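Local atomic coordinates of probable leucine/isoleucine/valine-binding protein (Rhodopirellula baltica, PDB entry 4KV7), a protein that is of uncharacterised function but probably binds leucine, isoleucine, valine or a related small ligand as the periplasmic receptor of an ABC transporter. Residues D66-A71 against V248-A253; A71-N76 against T95-T100; R79-H84 against Q106-P111. The protein carries 1 engineered substitution. All blocks are in the same frame, centred on the assembly; numbering follows the deposited sequence.

Interaction 1: D66-A71 against V248-A253; sequences DGYEPA and VSFVGA. With FMT (formic acid), chain B.
Tyr68 and Phe250 meet across the cleft between the two lobes, the place where periplasmic binding proteins of the leucine-binding family hold their ligand. Each lies in a loop at the end of a strand: Tyr68 follows strand 57-65, and Phe250 follows strand 244-247 of the other lobe. The backbones stay well apart, with CA of Tyr68 12.3 Å from CA of Phe250, and two long side chains bridge the gap. Both hold CG anti to the backbone N (chi1 -170°), which extends the rings toward each other from opposite directions. Their planes are inclined at 41° in an oblique pairing. The hydroxyl end does the touching: Tyr68 OH lies 3.4 Å from CE1 of Phe250, and behind it CZ of Tyr68 packs 3.7 Å from CZ of Phe250.

A formic acid molecule, probably from the crystallisation liquor, lies over Phe250 at the edge of the Tyr68 ring. Tyr68 OH donates to its O2 at 2.6 Å, the oxygen lying in the plane of the tyrosine ring, while its carbon rests over the centre of one face of Phe250, 3.2 Å from CE2 of that residue. Gln164 also bonds the Tyr68 hydroxyl, and Tyr138 and Thr95 bind the formic acid too. The tyrosine's own loop is fixed by an Asx turn in which Tyr68 N donates to Asp66 OD1 at 3.0 Å, approaching from the anti side, 34° out of the carboxylate plane.

With an alanine here instead of Phe250, the formic acid would probably lose the aromatic floor beneath it, and a gap would open beside the Tyr68 hydroxyl. The chemistry thus joins an apolar ring face to hydroxyl groups around one carboxyl group, an arrangement consistent with reception of the carboxylate of an amino-acid ligand.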
ATOM      1  N   ASP A  66      -1.848  14.978   5.567  1.00 10.29           N
ATOM      2  CA  ASP A  66      -1.030  14.849   6.777  1.00 10.24           C
ATOM      3  C   ASP A  66       0.465  14.740   6.512  1.00  9.98           C
ATOM      4  O   ASP A  66       1.241  14.588   7.448  1.00 11.11           O
ATOM      5  CB  ASP A  66      -1.511  13.735   7.726  1.00 10.45           C
ATOM      6  CG  ASP A  66      -1.475  12.351   7.111  1.00 10.61           C
ATOM      7  OD1 ASP A  66      -0.699  12.097   6.160  1.00 10.50           O
ATOM      8  OD2 ASP A  66      -2.232  11.492   7.620  1.00 10.53           O
ATOM      9  N   GLY A  67       0.865  14.826   5.246  1.00 10.04           N
ATOM     10  CA  GLY A  67       2.277  14.774   4.903  1.00  9.86           C
ATOM     11  C   GLY A  67       2.991  13.510   5.361  1.00  9.90           C
ATOM     12  O   GLY A  67       4.219  13.527   5.484  1.00 10.62           O
ATOM     13  N   TYR A  68       2.258  12.419   5.607  1.00  9.83           N
ATOM     14  CA  TYR A  68       2.847  11.193   6.160  1.00  9.25           C
ATOM     15  C   TYR A  68       3.480  11.483   7.524  1.00 10.05           C
ATOM     16  O   TYR A  68       4.549  10.968   7.869  1.00 10.49           O
ATOM     17  CB  TYR A  68       3.827  10.563   5.158  1.00 10.21           C
ATOM     18  CG  TYR A  68       4.347   9.161   5.461  1.00  8.62           C
ATOM     19  CD1 TYR A  68       3.540   8.167   6.013  1.00  8.89           C
ATOM     20  CD2 TYR A  68       5.660   8.833   5.144  1.00  8.57           C
ATOM     21  CE1 TYR A  68       4.039   6.892   6.249  1.00  9.18           C
ATOM     22  CE2 TYR A  68       6.159   7.564   5.361  1.00  8.86           C
ATOM     23  CZ  TYR A  68       5.350   6.597   5.922  1.00  8.12           C
ATOM     24  OH  TYR A  68       5.876   5.355   6.142  1.00  9.07           O
ATOM     25  N   GLU A  69       2.782  12.291   8.317  1.00  9.96           N
ATOM     26  CA  GLU A  69       3.197  12.610   9.676  1.00 10.28           C
ATOM     27  C   GLU A  69       2.056  12.422  10.667  1.00 10.64           C
ATOM     28  O   GLU A  69       1.035  13.115  10.587  1.00 10.91           O
ATOM     29  CB  GLU A  69       3.741  14.039   9.749  1.00 12.19           C
ATOM     30  CG  GLU A  69       5.105  14.189   9.092  1.00 12.56           C
ATOM     31  CD  GLU A  69       6.198  13.386   9.790  1.00 14.38           C
ATOM     32  OE1 GLU A  69       6.007  12.933  10.944  1.00 13.39           O
ATOM     33  OE2 GLU A  69       7.271  13.198   9.180  1.00 21.99           O
ATOM     34  N   PRO A  70       2.230  11.497  11.626  1.00 11.31           N
ATOM     35  CA  PRO A  70       1.167  11.222  12.604  1.00 12.82           C
ATOM     36  C   PRO A  70       0.693  12.449  13.386  1.00 12.58           C
ATOM     37  O   PRO A  70      -0.474  12.486  13.772  1.00 13.90           O
ATOM     38  CB  PRO A  70       1.817  10.202  13.542  1.00 14.05           C
ATOM     39  CG  PRO A  70       2.786   9.479  12.672  1.00 13.38           C
ATOM     40  CD  PRO A  70       3.336  10.526  11.731  1.00 11.64           C
ATOM     41  N   ALA A  71       1.562  13.430  13.606  1.00 12.66           N
ATOM     42  CA  ALA A  71       1.161  14.654  14.294  1.00 14.88           C
ATOM     43  C   ALA A  71       0.051  15.389  13.549  1.00 14.16           C
ATOM     44  O   ALA A  71      -0.745  16.104  14.162  1.00 16.13           O
ATOM     45  CB  ALA A  71       2.356  15.579  14.514  1.00 15.63           C
ATOM     46  N   VAL A 248       9.500  -3.320  -1.081  1.00  8.02           N
ATOM     47  CA  VAL A 248       8.119  -3.677  -0.760  1.00  8.16           C
ATOM     48  C   VAL A 248       7.161  -2.733  -1.475  1.00  7.78           C
ATOM     49  O   VAL A 248       7.558  -1.677  -2.007  1.00  8.38           O
ATOM     50  CB  VAL A 248       7.828  -3.713   0.759  1.00  8.83           C
ATOM     51  CG1 VAL A 248       8.722  -4.743   1.456  1.00 10.36           C
ATOM     52  CG2 VAL A 248       7.967  -2.342   1.390  1.00  9.55           C
ATOM     53  N   SER A 249       5.886  -3.094  -1.454  1.00  8.67           N
ATOM     54  CA  SER A 249       4.842  -2.359  -2.155  1.00  8.26           C
ATOM     55  C   SER A 249       4.826  -0.863  -1.853  1.00  8.33           C
ATOM     56  O   SER A 249       4.665  -0.030  -2.759  1.00  9.04           O
ATOM     57  CB  SER A 249       3.492  -2.967  -1.779  1.00  8.68           C
ATOM     58  OG  SER A 249       3.325  -2.912  -0.378  1.00  8.89           O
ATOM     59  N   PHE A 250       4.964  -0.530  -0.580  1.00  7.91           N
ATOM     60  CA  PHE A 250       4.799   0.824  -0.081  1.00  7.93           C
ATOM     61  C   PHE A 250       5.871   1.773  -0.607  1.00  8.28           C
ATOM     62  O   PHE A 250       5.656   2.978  -0.612  1.00  8.91           O
ATOM     63  CB  PHE A 250       4.835   0.795   1.456  1.00  8.16           C
ATOM     64  CG  PHE A 250       4.444   2.093   2.119  1.00  8.04           C
ATOM     65  CD1 PHE A 250       5.387   3.078   2.392  1.00  8.28           C
ATOM     66  CD2 PHE A 250       3.127   2.312   2.503  1.00  8.19           C
ATOM     67  CE1 PHE A 250       5.023   4.256   3.006  1.00  8.55           C
ATOM     68  CE2 PHE A 250       2.756   3.498   3.104  1.00  8.19           C
ATOM     69  CZ  PHE A 250       3.711   4.479   3.358  1.00  9.23           C
ATOM     70  N   VAL A 251       7.024   1.255  -1.033  1.00  8.38           N
ATOM     71  CA  VAL A 251       8.083   2.116  -1.558  1.00  8.22           C
ATOM     72  C   VAL A 251       7.560   3.007  -2.676  1.00  8.18           C
ATOM     73  O   VAL A 251       7.910   4.181  -2.749  1.00  9.38           O
ATOM     74  CB  VAL A 251       9.282   1.277  -2.057  1.00  9.12           C
ATOM     75  CG1 VAL A 251      10.318   2.151  -2.756  1.00 10.57           C
ATOM     76  CG2 VAL A 251       9.914   0.526  -0.899  1.00  9.66           C
ATOM     77  N   GLY A 252       6.721   2.443  -3.539  1.00  8.91           N
ATOM     78  CA  GLY A 252       6.224   3.142  -4.712  1.00  9.92           C
ATOM     79  C   GLY A 252       7.130   2.879  -5.896  1.00  9.47           C
ATOM     80  O   GLY A 252       8.026   3.674  -6.197  1.00 10.48           O
ATOM     81  N   ALA A 253       6.926   1.735  -6.545  1.00  9.81           N
ATOM     82  CA  ALA A 253       7.842   1.273  -7.586  1.00 10.40           C
ATOM     83  C   ALA A 253       7.855   2.196  -8.789  1.00 10.35           C
ATOM     84  O   ALA A 253       8.880   2.344  -9.443  1.00 11.97           O
ATOM     85  CB  ALA A 253       7.494  -0.150  -8.008  1.00 10.58           C
TER
HETATM   86  C   FMT B 501       4.156   2.395   5.784  1.00  7.70           C
HETATM   87  O1  FMT B 501       3.458   1.383   5.928  1.00  8.08           O
HETATM   88  O2  FMT B 501       4.177   3.366   6.552  1.00  8.33           O

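Interaction 2: A71-N76 against T95-T100; sequences ARTAPN and TPTAIT. With FMT (formic acid), chain B.
Thr73 and Thr97 make the closest approach between 71-76 and 95-100: Thr73 OG1 lies 3.2 Å from the methyl CG2 of Thr97, the two side chains crossing at about a right angle. The methyl branch of Thr73 meets the opposing backbone, with CG2 3.6 Å from Thr97 O. A turn on from Thr97, Thr100 puts CG2 against CB of Ala74, the residue after Thr73, at 3.7 Å, a purely apolar touch.

No hydrogen bond spans the two segments; the hydroxyls find partners elsewhere. Thr73 OG1 is bonded to Asp66 OD2 and to Glu69 O, so it is tied to the turn that opens its own helix. Thr97 OG1 turns back to Val93 O, which leaves CG2 anti to the carbonyl carbon and facing Thr73. Thr100 OG1 makes a weak bond to Pro96 O.

Further out, the start of helix 95-107 grips the bound formic acid with two adjacent donors. Thr95 N reaches O2 of the formic acid at 2.8 Å, with an N-H...O angle of 163°, and Thr95 OG1 reaches O1 at 2.6 Å. A chi1 of -62° places that hydroxyl beside the backbone N, letting both donors serve one carboxyl group; the helix start would probably favour a negative charge there.

The segment axes approach to 8.6 Å, with 37° between their directions. Neighbouring helices that run in roughly the same direction, as here, are what an alpha/beta lobe with parallel strands gives, with the probable ligand cleft at the start of helix 95-107.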
ATOM      1  N   ALA A  71       1.562  13.430  13.606  1.00 12.66           N
ATOM      2  CA  ALA A  71       1.161  14.654  14.294  1.00 14.88           C
ATOM      3  C   ALA A  71       0.051  15.389  13.549  1.00 14.16           C
ATOM      4  O   ALA A  71      -0.745  16.104  14.162  1.00 16.13           O
ATOM      5  CB  ALA A  71       2.356  15.579  14.514  1.00 15.63           C
ATOM      6  N   ARG A  72       0.010  15.235  12.229  1.00 13.27           N
ATOM      7  CA  ARG A  72      -1.049  15.832  11.432  1.00 12.66           C
ATOM      8  C   ARG A  72      -2.228  14.894  11.237  1.00 11.66           C
ATOM      9  O   ARG A  72      -3.362  15.345  11.076  1.00 12.91           O
ATOM     10  CB  ARG A  72      -0.505  16.325  10.091  1.00 13.18           C
ATOM     11  CG  ARG A  72       0.488  17.464  10.264  1.00 14.22           C
ATOM     12  CD  ARG A  72       1.327  17.698   9.026  1.00 16.46           C
ATOM     13  NE  ARG A  72       0.529  18.162   7.896  1.00 16.94           N
ATOM     14  CZ  ARG A  72       1.023  18.382   6.681  1.00 18.84           C
ATOM     15  NH1 ARG A  72       2.310  18.159   6.434  1.00 17.19           N
ATOM     16  NH2 ARG A  72       0.231  18.809   5.711  1.00 21.89           N
ATOM     17  N   THR A  73      -1.965  13.588  11.264  1.00 11.98           N
ATOM     18  CA  THR A  73      -3.024  12.598  11.134  1.00 11.04           C
ATOM     19  C   THR A  73      -4.070  12.747  12.226  1.00 11.68           C
ATOM     20  O   THR A  73      -5.260  12.672  11.953  1.00 12.57           O
ATOM     21  CB  THR A  73      -2.459  11.171  11.192  1.00 11.53           C
ATOM     22  OG1 THR A  73      -1.404  11.031  10.233  1.00 11.48           O
ATOM     23  CG2 THR A  73      -3.546  10.133  10.901  1.00 12.17           C
ATOM     24  N   ALA A  74      -3.637  12.954  13.464  1.00 12.17           N
ATOM     25  CA  ALA A  74      -4.580  13.005  14.574  1.00 13.84           C
ATOM     26  C   ALA A  74      -5.642  14.105  14.421  1.00 14.50           C
ATOM     27  O   ALA A  74      -6.836  13.796  14.446  1.00 14.31           O
ATOM     28  CB  ALA A  74      -3.850  13.088  15.922  1.00 16.39           C
ATOM     29  N   PRO A  75      -5.236  15.379  14.241  1.00 14.16           N
ATOM     30  CA  PRO A  75      -6.309  16.372  14.091  1.00 14.84           C
ATOM     31  C   PRO A  75      -7.147  16.153  12.825  1.00 14.23           C
ATOM     32  O   PRO A  75      -8.345  16.430  12.845  1.00 14.17           O
ATOM     33  CB  PRO A  75      -5.560  17.715  14.044  1.00 15.96           C
ATOM     34  CG  PRO A  75      -4.147  17.367  13.705  1.00 17.38           C
ATOM     35  CD  PRO A  75      -3.903  16.006  14.272  1.00 15.85           C
ATOM     36  N   ASN A  76      -6.543  15.648  11.754  1.00 12.93           N
ATOM     37  CA  ASN A  76      -7.312  15.358  10.549  1.00 13.21           C
ATOM     38  C   ASN A  76      -8.404  14.331  10.837  1.00 13.46           C
ATOM     39  O   ASN A  76      -9.539  14.483  10.398  1.00 13.77           O
ATOM     40  CB  ASN A  76      -6.411  14.805   9.445  1.00 12.10           C
ATOM     41  CG  ASN A  76      -5.543  15.859   8.788  1.00 11.84           C
ATOM     42  OD1 ASN A  76      -5.635  17.035   9.094  1.00 13.27           O
ATOM     43  ND2 ASN A  76      -4.695  15.429   7.864  1.00 11.76           N
ATOM     44  N   THR A  95       1.840   3.394   8.068  1.00  8.31           N
ATOM     45  CA  THR A  95       1.786   2.646   9.318  1.00  8.82           C
ATOM     46  C   THR A  95       1.809   3.521  10.579  1.00  9.21           C
ATOM     47  O   THR A  95       0.888   3.427  11.390  1.00  9.94           O
ATOM     48  CB  THR A  95       2.885   1.559   9.345  1.00  8.20           C
ATOM     49  OG1 THR A  95       2.651   0.628   8.275  1.00  8.48           O
ATOM     50  CG2 THR A  95       2.916   0.834  10.676  1.00 10.06           C
ATOM     51  N   PRO A  96       2.836   4.379  10.753  1.00  8.72           N
ATOM     52  CA  PRO A  96       2.771   5.214  11.958  1.00 10.44           C
ATOM     53  C   PRO A  96       1.549   6.142  11.962  1.00  9.58           C
ATOM     54  O   PRO A  96       1.006   6.440  13.032  1.00 11.34           O
ATOM     55  CB  PRO A  96       4.083   6.014  11.907  1.00 11.30           C
ATOM     56  CG  PRO A  96       4.542   5.920  10.462  1.00 10.00           C
ATOM     57  CD  PRO A  96       4.099   4.575  10.015  1.00 10.03           C
ATOM     58  N   THR A  97       1.119   6.573  10.783  1.00  9.38           N
ATOM     59  CA  THR A  97      -0.107   7.352  10.655  1.00  9.81           C
ATOM     60  C   THR A  97      -1.334   6.504  11.041  1.00 10.13           C
ATOM     61  O   THR A  97      -2.164   6.944  11.846  1.00 11.05           O
ATOM     62  CB  THR A  97      -0.240   7.892   9.245  1.00  9.36           C
ATOM     63  OG1 THR A  97      -0.012   6.794   8.354  1.00 10.00           O
ATOM     64  CG2 THR A  97       0.786   8.999   8.973  1.00 10.91           C
ATOM     65  N   ALA A  98      -1.454   5.288  10.511  1.00  9.25           N
ATOM     66  CA  ALA A  98      -2.571   4.409  10.879  1.00 10.44           C
ATOM     67  C   ALA A  98      -2.606   4.135  12.378  1.00 10.06           C
ATOM     68  O   ALA A  98      -3.677   4.064  12.979  1.00 11.36           O
ATOM     69  CB  ALA A  98      -2.518   3.095  10.110  1.00  9.98           C
ATOM     70  N   ILE A  99      -1.444   3.965  12.990  1.00 10.19           N
ATOM     71  CA  ILE A  99      -1.405   3.657  14.409  1.00 11.36           C
ATOM     72  C   ILE A  99      -2.003   4.809  15.237  1.00 11.14           C
ATOM     73  O   ILE A  99      -2.680   4.583  16.245  1.00 12.62           O
ATOM     74  CB  ILE A  99       0.013   3.238  14.829  1.00 12.30           C
ATOM     75  CG1 ILE A  99       0.299   1.832  14.284  1.00 12.78           C
ATOM     76  CG2 ILE A  99       0.172   3.286  16.339  1.00 14.79           C
ATOM     77  CD1 ILE A  99       1.755   1.426  14.332  1.00 14.67           C
ATOM     78  N   THR A 100      -1.784   6.041  14.787  1.00 11.66           N
ATOM     79  CA  THR A 100      -2.437   7.213  15.367  1.00 12.74           C
ATOM     80  C   THR A 100      -3.929   7.304  15.000  1.00 12.39           C
ATOM     81  O   THR A 100      -4.770   7.673  15.832  1.00 13.25           O
ATOM     82  CB  THR A 100      -1.698   8.484  14.917  1.00 14.05           C
ATOM     83  OG1 THR A 100      -0.359   8.449  15.433  1.00 15.43           O
ATOM     84  CG2 THR A 100      -2.409   9.749  15.387  1.00 16.11           C
TER
HETATM   85  C   FMT B 501       4.156   2.395   5.784  1.00  7.70           C
HETATM   86  O1  FMT B 501       3.458   1.383   5.928  1.00  8.08           O
HETATM   87  O2  FMT B 501       4.177   3.366   6.552  1.00  8.33           O

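Interaction 3: R79-H84 against Q106-P111; sequences RLTDEH and QQTKTP
Thr108, next to Gln107 at the C-terminal end of the 95-107 region, meets Thr81 at the end of helix 70-81 with both branches of its side chain. Its OG1 lies 3.5 Å from CG2 of Thr81, and its CG2 lies 3.8 Å from OG1 of Thr81. Hydroxyl therefore faces methyl in both directions, the side chains crossing at about a right angle, and no hydrogen bond joins the two segments. Thr81 OG1 is bonded instead to Met77 O in its own helix, while Thr108 OG1 is bonded to Ile104 O and Ala105 O.

At Lys109 the chain takes a positive phi (56°) and closes a Schellman motif, with Lys109 N bonded to Gln106 O at 3.1 Å. That reversal brings Thr110 back against the same partner: its OG1 donates to Thr108 OG1 at 2.8 Å and also rests 3.7 Å from CG2 of Thr81. The methyl of Thr81 thus meets two linked hydroxyl oxygens.

Pro111 then leads into strand 112-113, its backbone bonded to Val89 of strand 89-90. Arg326 of helix 326-335 donates to Thr81 O and, weakly, to Thr108 O, spanning both helix ends. The Schellman exit, with a strand beginning after two more residues, completes the beta-alpha-beta crossover from strand 89-90 through helix 95-107 to strand 112-113.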
ATOM      1  N   ARG A  79     -11.289  15.738  12.776  1.00 14.23           N
ATOM      2  CA  ARG A  79     -12.161  16.535  11.920  1.00 15.78           C
ATOM      3  C   ARG A  79     -13.029  15.654  11.021  1.00 14.47           C
ATOM      4  O   ARG A  79     -14.225  15.911  10.861  1.00 15.94           O
ATOM      5  CB  ARG A  79     -11.355  17.547  11.092  1.00 17.91           C
ATOM      6  CG  ARG A  79     -10.696  18.647  11.924  1.00 20.75           C
ATOM      7  CD  ARG A  79     -10.606  19.983  11.180  1.00 25.14           C
ATOM      8  NE  ARG A  79      -9.914  19.865   9.897  1.00 24.36           N
ATOM      9  CZ  ARG A  79      -8.594  19.923   9.744  1.00 30.27           C
ATOM     10  NH1 ARG A  79      -7.806  20.081  10.801  1.00 31.03           N
ATOM     11  NH2 ARG A  79      -8.060  19.810   8.535  1.00 28.51           N
ATOM     12  N   LEU A  80     -12.440  14.607  10.452  1.00 14.00           N
ATOM     13  CA  LEU A  80     -13.175  13.720   9.558  1.00 14.59           C
ATOM     14  C   LEU A  80     -14.302  12.996  10.288  1.00 14.30           C
ATOM     15  O   LEU A  80     -15.408  12.870   9.763  1.00 15.53           O
ATOM     16  CB  LEU A  80     -12.235  12.699   8.906  1.00 12.67           C
ATOM     17  CG  LEU A  80     -11.243  13.283   7.900  1.00 12.57           C
ATOM     18  CD1 LEU A  80     -10.207  12.236   7.541  1.00 14.27           C
ATOM     19  CD2 LEU A  80     -11.974  13.773   6.666  1.00 14.87           C
ATOM     20  N   THR A  81     -14.027  12.523  11.499  1.00 14.55           N
ATOM     21  CA  THR A  81     -15.010  11.724  12.232  1.00 14.98           C
ATOM     22  C   THR A  81     -16.017  12.582  12.995  1.00 18.74           C
ATOM     23  O   THR A  81     -17.166  12.180  13.184  1.00 19.51           O
ATOM     24  CB  THR A  81     -14.344  10.731  13.205  1.00 17.52           C
ATOM     25  OG1 THR A  81     -13.502  11.443  14.122  1.00 17.31           O
ATOM     26  CG2 THR A  81     -13.517   9.707  12.440  1.00 16.07           C
ATOM     27  N   ASP A  82     -15.593  13.760  13.439  1.00 17.58           N
ATOM     28  CA  ASP A  82     -16.489  14.660  14.152  1.00 21.65           C
ATOM     29  C   ASP A  82     -17.225  15.551  13.161  1.00 20.50           C
ATOM     30  O   ASP A  82     -18.334  15.229  12.732  1.00 28.22           O
ATOM     31  CB  ASP A  82     -15.706  15.506  15.160  1.00 22.45           C
ATOM     32  CG  ASP A  82     -16.603  16.340  16.065  1.00 30.39           C
ATOM     33  OD1 ASP A  82     -17.792  16.536  15.739  1.00 32.57           O
ATOM     34  OD2 ASP A  82     -16.108  16.807  17.113  1.00 36.33           O
ATOM     35  N   GLU A  83     -16.616  16.670  12.786  1.00 22.93           N
ATOM     36  CA  GLU A  83     -17.351  17.685  12.043  1.00 25.06           C
ATOM     37  C   GLU A  83     -17.800  17.247  10.645  1.00 19.16           C
ATOM     38  O   GLU A  83     -18.885  17.621  10.210  1.00 22.26           O
ATOM     39  CB  GLU A  83     -16.604  19.025  12.011  1.00 32.92           C
ATOM     40  CG  GLU A  83     -15.507  19.135  10.977  1.00 27.92           C
ATOM     41  CD  GLU A  83     -14.675  20.394  11.166  1.00 30.90           C
ATOM     42  OE1 GLU A  83     -14.698  21.267  10.272  1.00 31.79           O
ATOM     43  OE2 GLU A  83     -14.004  20.504  12.213  1.00 31.63           O
ATOM     44  N   HIS A  84     -16.997  16.445   9.952  1.00 18.72           N
ATOM     45  CA  HIS A  84     -17.383  16.009   8.611  1.00 17.40           C
ATOM     46  C   HIS A  84     -18.329  14.815   8.633  1.00 20.53           C
ATOM     47  O   HIS A  84     -18.983  14.518   7.631  1.00 21.34           O
ATOM     48  CB  HIS A  84     -16.153  15.691   7.764  1.00 19.06           C
ATOM     49  CG  HIS A  84     -15.307  16.887   7.465  1.00 17.00           C
ATOM     50  ND1 HIS A  84     -15.782  17.975   6.765  1.00 22.23           N
ATOM     51  CD2 HIS A  84     -14.016  17.162   7.762  1.00 18.81           C
ATOM     52  CE1 HIS A  84     -14.820  18.874   6.651  1.00 24.36           C
ATOM     53  NE2 HIS A  84     -13.738  18.406   7.246  1.00 20.71           N
ATOM     54  N   GLN A 106     -11.871   3.813  15.827  1.00 15.84           N
ATOM     55  CA  GLN A 106     -12.517   2.875  16.738  0.55 17.61           C
ATOM     56  C   GLN A 106     -13.470   3.557  17.709  1.00 19.34           C
ATOM     57  O   GLN A 106     -14.600   3.106  17.902  1.00 18.97           O
ATOM     58  CB  GLN A 106     -11.472   2.079  17.513  0.55 18.25           C
ATOM     59  CG  GLN A 106     -10.730   1.080  16.656  0.55 18.50           C
ATOM     60  CD  GLN A 106      -9.574   0.452  17.388  0.55 19.34           C
ATOM     61  OE1 GLN A 106      -9.073   0.999  18.368  0.55 24.19           O
ATOM     62  NE2 GLN A 106      -9.140  -0.700  16.920  0.55 25.83           N
ATOM     63  N   GLN A 107     -13.025   4.653  18.319  1.00 17.96           N
ATOM     64  CA  GLN A 107     -13.856   5.319  19.315  1.00 19.25           C
ATOM     65  C   GLN A 107     -15.096   5.962  18.705  1.00 19.11           C
ATOM     66  O   GLN A 107     -16.108   6.112  19.378  1.00 21.39           O
ATOM     67  CB  GLN A 107     -13.051   6.297  20.183  1.00 23.76           C
ATOM     68  CG  GLN A 107     -12.388   7.454  19.472  1.00 32.39           C
ATOM     69  CD  GLN A 107     -11.194   7.987  20.257  1.00 35.76           C
ATOM     70  OE1 GLN A 107     -10.613   7.277  21.078  1.00 41.34           O
ATOM     71  NE2 GLN A 107     -10.826   9.240  20.006  1.00 35.44           N
ATOM     72  N   THR A 108     -15.027   6.298  17.421  1.00 18.84           N
ATOM     73  CA  THR A 108     -16.179   6.867  16.731  1.00 18.47           C
ATOM     74  C   THR A 108     -16.933   5.822  15.910  1.00 18.44           C
ATOM     75  O   THR A 108     -17.897   6.153  15.215  1.00 18.01           O
ATOM     76  CB  THR A 108     -15.776   8.035  15.817  1.00 19.37           C
ATOM     77  OG1 THR A 108     -14.828   7.578  14.846  1.00 18.27           O
ATOM     78  CG2 THR A 108     -15.160   9.164  16.633  1.00 22.30           C
ATOM     79  N   LYS A 109     -16.489   4.570  16.007  1.00 18.98           N
ATOM     80  CA  LYS A 109     -17.103   3.449  15.289  1.00 18.64           C
ATOM     81  C   LYS A 109     -17.152   3.692  13.779  1.00 17.98           C
ATOM     82  O   LYS A 109     -18.134   3.371  13.110  1.00 18.30           O
ATOM     83  CB  LYS A 109     -18.487   3.128  15.868  1.00 20.34           C
ATOM     84  CG  LYS A 109     -18.423   2.764  17.337  1.00 21.47           C
ATOM     85  CD  LYS A 109     -19.765   2.295  17.864  1.00 27.04           C
ATOM     86  CE  LYS A 109     -19.690   1.991  19.357  1.00 30.44           C
ATOM     87  NZ  LYS A 109     -18.819   0.820  19.652  1.00 34.97           N
ATOM     88  N   THR A 110     -16.075   4.264  13.258  1.00 14.88           N
ATOM     89  CA  THR A 110     -15.978   4.599  11.845  1.00 13.79           C
ATOM     90  C   THR A 110     -15.133   3.548  11.135  1.00 13.64           C
ATOM     91  O   THR A 110     -13.977   3.348  11.502  1.00 13.65           O
ATOM     92  CB  THR A 110     -15.289   5.966  11.652  1.00 14.54           C
ATOM     93  OG1 THR A 110     -15.986   6.979  12.389  1.00 15.70           O
ATOM     94  CG2 THR A 110     -15.246   6.355  10.182  1.00 14.46           C
ATOM     95  N   PRO A 111     -15.684   2.883  10.104  1.00 13.05           N
ATOM     96  CA  PRO A 111     -14.873   1.911   9.356  1.00 13.83           C
ATOM     97  C   PRO A 111     -13.608   2.554   8.799  1.00 11.38           C
ATOM     98  O   PRO A 111     -13.643   3.677   8.288  1.00 12.44           O
ATOM     99  CB  PRO A 111     -15.807   1.472   8.225  1.00 13.43           C
ATOM    100  CG  PRO A 111     -17.181   1.672   8.781  1.00 17.22           C
ATOM    101  CD  PRO A 111     -17.088   2.900   9.654  1.00 14.28           C
TER

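Overall arrangement
The three contacts follow helix 70-81 from the probable ligand cleft outward. Interaction 1, its centre about 8 Å from the centre of the chain, joins the two lobes in the turn just before that helix. Interaction 2 pairs the helix with the start of helix 95-107; the centres of interactions 1 and 2 are about 11 Å apart. Interaction 3 joins the far ends of the same two helices, with about 13 Å between the centres of interactions 2 and 3. Interactions 1 and 2 share Ala71 and both touch the formic acid. The segments of interactions 2 and 3 alternate in sequence, from Ala71 onward and before 248-253. One helix pair thus extends from the probable ligand site to about 22 Å from the chain's centre.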